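Local atomic coordinates of citrate synthase (Metallosphaera sedula, PDB entry 6ABX), a protein that probably catalyses the condensation of oxaloacetate with acetyl-CoA and water to give citrate and CoA, an entry step of the tricarboxylic acid cycle. Residues E220-K223 with Q224-E227; I285-R288 with V289-I292. All coordinates share one frame; numbering follows the deposited sequence.

Interaction 1. Residues E220-K223 with Q224-E227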
ATOM      1  N   GLU A 220       6.001  -3.089 -22.231  1.00 24.86           N
ATOM      2  CA  GLU A 220       5.523  -4.163 -23.092  1.00 26.32           C
ATOM      3  C   GLU A 220       5.555  -3.749 -24.578  1.00 20.51           C
ATOM      4  O   GLU A 220       5.897  -4.563 -25.489  1.00 19.29           O
ATOM      5  CB  GLU A 220       4.123  -4.553 -22.611  1.00 31.78           C
ATOM      6  CG  GLU A 220       4.169  -5.490 -21.414  1.00 36.44           C
ATOM      7  CD  GLU A 220       4.759  -6.857 -21.758  1.00 40.26           C
ATOM      8  OE1 GLU A 220       4.233  -7.526 -22.669  1.00 49.61           O
ATOM      9  OE2 GLU A 220       5.774  -7.231 -21.152  1.00 56.30           O
ATOM     10  N   ALA A 221       5.191  -2.509 -24.862  1.00 18.96           N
ATOM     11  CA  ALA A 221       5.171  -2.062 -26.240  1.00 16.68           C
ATOM     12  C   ALA A 221       6.594  -1.985 -26.775  1.00 15.62           C
ATOM     13  O   ALA A 221       6.850  -2.334 -27.900  1.00 15.81           O
ATOM     14  CB  ALA A 221       4.494  -0.718 -26.393  1.00 20.08           C
ATOM     15  N   LEU A 222       7.533  -1.556 -25.933  1.00 15.35           N
ATOM     16  CA  LEU A 222       8.922  -1.462 -26.399  1.00 15.95           C
ATOM     17  C   LEU A 222       9.454  -2.855 -26.742  1.00 16.26           C
ATOM     18  O   LEU A 222      10.167  -2.983 -27.723  1.00 15.76           O
ATOM     19  CB  LEU A 222       9.801  -0.837 -25.315  1.00 16.24           C
ATOM     20  CG  LEU A 222      11.299  -0.810 -25.673  1.00 16.27           C
ATOM     21  CD1 LEU A 222      11.556  -0.000 -26.934  1.00 16.34           C
ATOM     22  CD2 LEU A 222      12.126  -0.245 -24.524  1.00 18.96           C
ATOM     23  N   LYS A 223       9.178  -3.854 -25.885  1.00 18.31           N
ATOM     24  CA  LYS A 223       9.586  -5.237 -26.127  1.00 20.05           C
ATOM     25  C   LYS A 223       9.073  -5.694 -27.492  1.00 20.06           C
ATOM     26  O   LYS A 223       9.809  -6.330 -28.230  1.00 17.85           O
ATOM     27  CB  LYS A 223       9.028  -6.144 -25.020  1.00 26.17           C
ATOM     28  CG  LYS A 223       9.374  -7.631 -25.072  1.00 34.11           C
ATOM     29  CD  LYS A 223       8.863  -8.371 -23.799  1.00 41.36           C
ATOM     30  CE  LYS A 223       9.532  -9.696 -23.489  1.00 47.92           C
ATOM     31  NZ  LYS A 223       8.696 -10.831 -23.950  1.00 54.35           N
ATOM     32  N   GLN A 224       7.805  -5.413 -27.783  1.00 17.90           N
ATOM     33  CA  GLN A 224       7.160  -5.712 -29.081  1.00 20.84           C
ATOM     34  C   GLN A 224       7.970  -5.090 -30.219  1.00 18.19           C
ATOM     35  O   GLN A 224       8.312  -5.774 -31.214  1.00 18.52           O
ATOM     36  CB  GLN A 224       5.734  -5.136 -29.141  1.00 26.07           C
ATOM     37  CG  GLN A 224       4.676  -6.028 -29.737  1.00 39.38           C
ATOM     38  CD  GLN A 224       4.090  -6.932 -28.675  1.00 45.37           C
ATOM     39  OE1 GLN A 224       4.765  -7.215 -27.683  1.00 55.29           O
ATOM     40  NE2 GLN A 224       2.854  -7.402 -28.873  1.00 38.79           N
ATOM     41  N   PHE A 225       8.281  -3.789 -30.116  1.00 16.07           N
ATOM     42  CA  PHE A 225       9.039  -3.117 -31.167  1.00 15.42           C
ATOM     43  C   PHE A 225      10.403  -3.818 -31.374  1.00 16.22           C
ATOM     44  O   PHE A 225      10.882  -3.977 -32.534  1.00 16.70           O
ATOM     45  CB  PHE A 225       9.262  -1.628 -30.886  1.00 15.69           C
ATOM     46  CG  PHE A 225       8.016  -0.840 -30.563  1.00 15.40           C
ATOM     47  CD1 PHE A 225       6.773  -1.149 -31.108  1.00 15.30           C
ATOM     48  CD2 PHE A 225       8.092   0.222 -29.669  1.00 15.13           C
ATOM     49  CE1 PHE A 225       5.649  -0.391 -30.795  1.00 14.57           C
ATOM     50  CE2 PHE A 225       6.968   0.957 -29.349  1.00 14.58           C
ATOM     51  CZ  PHE A 225       5.746   0.637 -29.882  1.00 14.78           C
ATOM     52  N   MET A 226      11.058  -4.202 -30.266  1.00 17.22           N
ATOM     53  CA  MET A 226      12.363  -4.837 -30.345  1.00 17.59           C
ATOM     54  C   MET A 226      12.206  -6.208 -31.025  1.00 19.39           C
ATOM     55  O   MET A 226      13.038  -6.568 -31.836  1.00 21.34           O
ATOM     56  CB  MET A 226      12.978  -5.000 -28.959  1.00 19.76           C
ATOM     57  CG  MET A 226      13.403  -3.685 -28.382  1.00 22.64           C
ATOM     58  SD  MET A 226      14.020  -3.934 -26.715  1.00 25.45           S
ATOM     59  CE  MET A 226      14.920  -2.403 -26.578  1.00 25.15           C
ATOM     60  N   GLU A 227      11.134  -6.927 -30.720  1.00 18.73           N
ATOM     61  CA  GLU A 227      10.917  -8.283 -31.344  1.00 19.07           C
ATOM     62  C   GLU A 227      10.647  -8.143 -32.853  1.00 18.24           C
ATOM     63  O   GLU A 227      11.100  -8.998 -33.654  1.00 20.13           O
ATOM     64  CB  GLU A 227       9.786  -9.051 -30.662  1.00 22.02           C
ATOM     65  CG  GLU A 227      10.082  -9.449 -29.226  1.00 24.32           C
ATOM     66  CD  GLU A 227       8.927 -10.084 -28.489  1.00 30.51           C
ATOM     67  OE1 GLU A 227       7.792 -10.055 -29.001  1.00 31.55           O
ATOM     68  OE2 GLU A 227       9.168 -10.628 -27.394  1.00 30.29           O
TER
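Ala221 and Phe225 meet on the inner side of one alpha-helix, residues 220-228, in the largely helical citrate synthase fold. Four i to i+4 backbone bonds define the turns, from Gln224 N to Glu220 O at 3.1 Å through Glu227 N to Lys223 O at 2.9 Å. The tight part is the phenyl ring: with CG set beside its own backbone N (chi1 -52°), Phe225 lies back along the helix, and Ala221 O sits 3.2 Å above the ring plane, over its centre. Ala221 CB adds a methyl contact at 3.9 Å from Phe225 CZ. Beyond the helix, Phe308 meets the ring edge-to-face and helix 277-297 packs against it through Leu282, Ile285 and Ala286. A leucine in place of Phe225 would probably leave Phe308 without its aromatic partner and open a gap against Ala286. Next to the ring, Leu222 and Met226 form a second apolar pair, the Met226 CE methyl resting 4.1 Å from Leu222 CG, and Tyr315 of helix 310-316 touches both. The exposed side is looser. There the long chains of Lys223 and Glu227 cross at an angle, and their salt bridge contains only a weak hydrogen bond; the other carboxylate oxygen, Glu227 OE1, is hydrogen-bonded to Tyr237. The lysine chain is extended until it bends at chi4 (-99°), which leaves Lys223 NZ 3.5 Å from Glu227 OE2.

Interaction 2. Residues I285-R288 with V289-I292; sequences IANR and VEEI
Ile285 O accepts the N-H of Val289 at the start of four consecutive i to i+4 bonds in the long alpha-helix 277-297. This bond is 2.9 Å from Val289 N to Ile285 O and nearly straight, with an N-H...O angle of 168°. Glu290 N to Ala286 O (2.8 Å), Glu291 N to Asn287 O and Ile292 N to Arg288 O continue the ladder, so every amide of 289-292 has a carbonyl of 285-288 as its acceptor. Arg288 O has a second donor: a water gives one hydrogen to it at 2.9 Å and another to Glu291 OE1 at 3.1 Å, bridging backbone and carboxylate on the polar side. Glu291 reaches this water with CG beside its own backbone N (chi1 -67°), a setting that also brings Glu291 CG within 3.2 Å of Asn287 O. The other polar ends find their main partners beyond the helix turn. Asn287 OD1 is hydrogen-bonded to Tyr309 OH, which also makes a weak bond with Glu290 OE2; that carboxylate is in a salt bridge with Lys267, a pairing that probably favours its ionised form in a buried setting. The Arg288 guanidinium makes its salt bridge through NH1 with Glu235 OE1, and its NE stays 6.0 Å from Glu291 OE1. On the apolar side, Ile285 and Val289 both touch Val234 and Ile228, and their own methyls meet loosely, Ile285 CG2 lying 4.3 Å from Val289 CG2.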
ATOM      1  N   ILE A 285       9.554   1.590 -36.553  1.00 19.07           N
ATOM      2  CA  ILE A 285       8.712   0.422 -36.197  1.00 18.54           C
ATOM      3  C   ILE A 285       7.463   0.879 -35.456  1.00 17.38           C
ATOM      4  O   ILE A 285       6.328   0.517 -35.808  1.00 16.06           O
ATOM      5  CB  ILE A 285       9.513  -0.630 -35.429  1.00 18.03           C
ATOM      6  CG1 ILE A 285      10.569  -1.275 -36.319  1.00 19.52           C
ATOM      7  CG2 ILE A 285       8.585  -1.644 -34.778  1.00 17.95           C
ATOM      8  CD1 ILE A 285      11.552  -2.113 -35.586  1.00 19.49           C
ATOM      9  N   ALA A 286       7.625   1.691 -34.394  1.00 17.01           N
ATOM     10  CA  ALA A 286       6.508   2.100 -33.584  1.00 15.88           C
ATOM     11  C   ALA A 286       5.457   2.872 -34.409  1.00 16.27           C
ATOM     12  O   ALA A 286       4.237   2.687 -34.280  1.00 16.62           O
ATOM     13  CB  ALA A 286       7.041   2.930 -32.417  1.00 16.94           C
ATOM     14  N   ASN A 287       5.929   3.758 -35.277  1.00 17.77           N
ATOM     15  CA  ASN A 287       5.068   4.576 -36.092  1.00 21.18           C
ATOM     16  C   ASN A 287       4.236   3.704 -37.041  1.00 18.56           C
ATOM     17  O   ASN A 287       3.015   3.928 -37.181  1.00 18.93           O
ATOM     18  CB  ASN A 287       5.873   5.665 -36.802  1.00 23.92           C
ATOM     19  CG  ASN A 287       6.239   6.775 -35.823  1.00 32.75           C
ATOM     20  OD1 ASN A 287       5.651   6.906 -34.728  1.00 36.73           O
ATOM     21  ND2 ASN A 287       7.202   7.590 -36.211  1.00 38.54           N
ATOM     22  N   ARG A 288       4.888   2.711 -37.652  1.00 19.32           N
ATOM     23  CA  ARG A 288       4.173   1.766 -38.521  1.00 21.41           C
ATOM     24  C   ARG A 288       3.154   0.937 -37.748  1.00 18.40           C
ATOM     25  O   ARG A 288       2.025   0.758 -38.227  1.00 18.20           O
ATOM     26  CB  ARG A 288       5.132   0.869 -39.298  1.00 23.29           C
ATOM     27  CG  ARG A 288       5.883   1.589 -40.397  1.00 31.45           C
ATOM     28  CD  ARG A 288       7.188   0.888 -40.707  1.00 36.42           C
ATOM     29  NE  ARG A 288       7.593   0.911 -42.106  1.00 43.01           N
ATOM     30  CZ  ARG A 288       7.433  -0.132 -42.931  1.00 46.33           C
ATOM     31  NH1 ARG A 288       6.484  -1.036 -42.702  1.00 47.27           N
ATOM     32  NH2 ARG A 288       8.242  -0.274 -43.959  1.00 43.85           N
ATOM     33  N   VAL A 289       3.509   0.439 -36.547  1.00 15.39           N
ATOM     34  CA  VAL A 289       2.570  -0.279 -35.747  1.00 15.38           C
ATOM     35  C   VAL A 289       1.374   0.607 -35.403  1.00 16.94           C
ATOM     36  O   VAL A 289       0.198   0.179 -35.457  1.00 14.87           O
ATOM     37  CB  VAL A 289       3.203  -0.819 -34.449  1.00 15.42           C
ATOM     38  CG1 VAL A 289       2.152  -1.369 -33.512  1.00 16.70           C
ATOM     39  CG2 VAL A 289       4.269  -1.856 -34.733  1.00 16.02           C
ATOM     40  N   GLU A 290       1.673   1.873 -35.059  1.00 16.76           N
ATOM     41  CA  GLU A 290       0.608   2.801 -34.702  1.00 18.43           C
ATOM     42  C   GLU A 290      -0.381   2.966 -35.871  1.00 18.04           C
ATOM     43  O   GLU A 290      -1.592   2.874 -35.665  1.00 18.65           O
ATOM     44  CB  GLU A 290       1.218   4.152 -34.286  1.00 19.58           C
ATOM     45  CG  GLU A 290       0.223   5.063 -33.605  1.00 22.63           C
ATOM     46  CD  GLU A 290       0.449   6.534 -33.897  1.00 28.03           C
ATOM     47  OE1 GLU A 290      -0.176   7.408 -33.235  1.00 32.47           O
ATOM     48  OE2 GLU A 290       1.201   6.811 -34.838  1.00 32.61           O
ATOM     49  N   GLU A 291       0.153   3.126 -37.083  1.00 20.50           N
ATOM     50  CA  GLU A 291      -0.656   3.343 -38.316  1.00 23.41           C
ATOM     51  C   GLU A 291      -1.617   2.166 -38.552  1.00 21.54           C
ATOM     52  O   GLU A 291      -2.810   2.370 -38.754  1.00 23.63           O
ATOM     53  CB  GLU A 291       0.219   3.519 -39.549  1.00 26.78           C
ATOM     54  CG  GLU A 291       1.059   4.781 -39.545  1.00 34.60           C
ATOM     55  CD  GLU A 291       2.018   4.957 -40.732  1.00 45.00           C
ATOM     56  OE1 GLU A 291       2.456   3.938 -41.341  1.00 45.17           O
ATOM     57  OE2 GLU A 291       2.342   6.132 -41.049  1.00 52.57           O
ATOM     58  N   ILE A 292      -1.110   0.940 -38.446  1.00 21.47           N
ATOM     59  CA  ILE A 292      -1.911  -0.290 -38.678  1.00 22.35           C
ATOM     60  C   ILE A 292      -2.944  -0.461 -37.577  1.00 20.77           C
ATOM     61  O   ILE A 292      -4.124  -0.786 -37.803  1.00 22.94           O
ATOM     62  CB  ILE A 292      -1.001  -1.532 -38.795  1.00 24.00           C
ATOM     63  CG1 ILE A 292      -0.032  -1.414 -39.961  1.00 28.87           C
ATOM     64  CG2 ILE A 292      -1.822  -2.810 -38.877  1.00 28.70           C
ATOM     65  CD1 ILE A 292       1.181  -2.321 -39.825  1.00 31.40           C
TER
HETATM   66  O   HOH W   1       2.026   0.838 -41.095  1.00 37.04           O

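Interaction 1 closes well before interaction 2 opens along the chain, yet their helices pack together, with centres about 12 Å apart. The join is the Phe225 side of residues 220-227: Phe225 CE2 lies 3.6 Å from Ala286 CB, and Phe225 O is equally close to Ile285 CD1. Phe308 links the two as well, touching Phe225 in one and Val289 in the other. Both contacts border the acetyl-CoA site, which holds no acetyl-CoA in this chain. The side chain of Val289 is about 4 Å from those of Leu248 and Phe251, and that of Gln224 about 5 Å from Leu248. Bound citrate is more distant, about 11 Å from the Glu220 side chain.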